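Local coordinates for Agap007691-pb (Anopheles gambiae, PDB 5C98), which belongs to the serpin family and is probably an inhibitor of serine-type endopeptidases, though its physiological role is not established, at residues E73-H76 against A77-Q81. Numbering follows the deposited sequence.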
loop_
_atom_site.group_PDB
_atom_site.type_symbol
_atom_site.label_atom_id
_atom_site.label_comp_id
_atom_site.label_asym_id
_atom_site.label_seq_id
_atom_site.Cartn_x
_atom_site.Cartn_y
_atom_site.Cartn_z
ATOM N N GLU A 73 10.923 -11.077 -19.517
ATOM C CA GLU A 73 11.237 -12.485 -19.732
ATOM C C GLU A 73 12.701 -12.784 -19.449
ATOM O O GLU A 73 13.052 -13.929 -19.151
ATOM C CB GLU A 73 10.903 -12.883 -21.162
ATOM C CG GLU A 73 9.420 -12.962 -21.417
ATOM C CD GLU A 73 9.110 -13.685 -22.721
ATOM O OE1 GLU A 73 9.562 -13.213 -23.786
ATOM O OE2 GLU A 73 8.436 -14.738 -22.674
ATOM N N ASP A 74 13.568 -11.784 -19.581
ATOM C CA ASP A 74 14.979 -11.899 -19.219
ATOM C C ASP A 74 15.013 -11.811 -17.700
ATOM O O ASP A 74 14.864 -10.728 -17.137
ATOM C CB ASP A 74 15.721 -10.731 -19.849
ATOM C CG ASP A 74 17.164 -10.652 -19.462
ATOM O OD1 ASP A 74 17.611 -11.405 -18.592
ATOM O OD2 ASP A 74 17.871 -9.809 -20.078
ATOM N N VAL A 75 15.198 -12.956 -17.039
ATOM C CA VAL A 75 15.129 -13.010 -15.582
ATOM C C VAL A 75 16.242 -12.183 -14.960
ATOM O O VAL A 75 16.038 -11.530 -13.925
ATOM C CB VAL A 75 15.153 -14.471 -15.102
ATOM C CG1 VAL A 75 15.348 -14.546 -13.607
ATOM C CG2 VAL A 75 13.849 -15.147 -15.482
ATOM N N HIS A 76 17.424 -12.176 -15.581
ATOM C CA HIS A 76 18.516 -11.353 -15.076
ATOM C C HIS A 76 18.126 -9.878 -15.066
ATOM O O HIS A 76 18.363 -9.168 -14.082
ATOM C CB HIS A 76 19.759 -11.618 -15.925
ATOM C CG HIS A 76 20.936 -10.764 -15.572
ATOM N ND1 HIS A 76 21.264 -9.624 -16.275
ATOM C CD2 HIS A 76 21.868 -10.889 -14.597
ATOM C CE1 HIS A 76 22.345 -9.079 -15.743
ATOM N NE2 HIS A 76 22.732 -9.828 -14.725
ATOM N N ALA A 77 17.466 -9.417 -16.130
ATOM C CA ALA A 77 16.995 -8.038 -16.187
ATOM C C ALA A 77 15.885 -7.783 -15.170
ATOM O O ALA A 77 15.795 -6.684 -14.611
ATOM C CB ALA A 77 16.494 -7.719 -17.591
ATOM N N ALA A 78 15.014 -8.766 -14.934
ATOM C CA ALA A 78 13.960 -8.608 -13.935
ATOM C C ALA A 78 14.546 -8.426 -12.545
ATOM O O ALA A 78 14.033 -7.627 -11.747
ATOM C CB ALA A 78 13.043 -9.825 -13.975
ATOM N N ILE A 79 15.611 -9.166 -12.229
ATOM C CA ILE A 79 16.258 -9.009 -10.925
ATOM C C ILE A 79 16.809 -7.600 -10.797
ATOM O O ILE A 79 16.591 -6.917 -9.792
ATOM C CB ILE A 79 17.359 -10.075 -10.755
ATOM C CG1 ILE A 79 16.722 -11.452 -10.573
ATOM C CG2 ILE A 79 18.267 -9.749 -9.572
ATOM C CD1 ILE A 79 17.714 -12.592 -10.726
ATOM N N GLU A 80 17.558 -7.151 -11.811
ATOM C CA GLU A 80 18.130 -5.807 -11.757
ATOM C C GLU A 80 17.040 -4.747 -11.661
ATOM O O GLU A 80 17.198 -3.741 -10.950
ATOM C CB GLU A 80 19.002 -5.561 -12.984
ATOM C CG GLU A 80 20.278 -6.401 -12.989
ATOM C CD GLU A 80 21.311 -5.941 -14.011
ATOM O OE1 GLU A 80 20.951 -5.199 -14.949
ATOM O OE2 GLU A 80 22.491 -6.320 -13.866
ATOM N N GLN A 81 15.933 -4.948 -12.374
ATOM C CA GLN A 81 14.822 -4.000 -12.311
ATOM C C GLN A 81 14.229 -3.962 -10.902
ATOM O O GLN A 81 13.968 -2.886 -10.350
ATOM C CB GLN A 81 13.765 -4.380 -13.347
ATOM C CG GLN A 81 12.476 -3.547 -13.313
ATOM C CD GLN A 81 11.347 -4.160 -14.152
ATOM O OE1 GLN A 81 10.570 -4.972 -13.673
ATOM N NE2 GLN A 81 11.287 -3.781 -15.416
#
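Asp-74 reaches forward over the first turn of the helix and takes the amide of Ala-77: Ala-77 N donates to Asp-74 OD1 at 3.2 Å in a fairly straight bond. The amide comes from above the carboxylate plane, 79° out of it, so the flat group lies broadside across the N-H. With CG anti to the backbone N (chi1 175°), the carboxylate also settles over the Ala-77 methyl, whose CB sits 3.5 Å from Asp-74 OD2. On the solvent side of the same turn, His-76 and Glu-80 (i, i+4) meet. Glu-80 OE2 comes at the imidazole obliquely, in van der Waals contact with His-76 CE1 at 3.3 Å, and ring and carboxylate are inclined 48° to each other. Glu-80 gets there by extending beyond CG, which lies beside its own backbone N. Asp-74 is the N-cap of helix 75-89, which lies within the serpin fold and follows helix 59-69 after a short connection. As N-cap, Asp-74 satisfies the Ala-77 N-H, which has no helical carbonyl four residues back to bond to, and the negative charge of Asp-74 probably also suits the positive end of the helix dipole. Behind the side chains run the first i to i+4 bonds: Ala-78 N gives to Asp-74 O at 3.0 Å, Ile-79 N to Val-75 O at 2.9 Å, and Glu-80 N to His-76 O at 3.1 Å. On another side of this turn, Val-75 CG1 lies 4.2 Å from Ile-79 CD1, a light apolar touch. Both residues rest on Pro-55, Val-75 also meets Gln-62 of helix 59-69, and Ala-78 is buried against Tyr-54. Farther along, the OE1 atom of Gln-81 is hydrogen-bonded to Arg-47 NH2, tying the helix to helix 43-51.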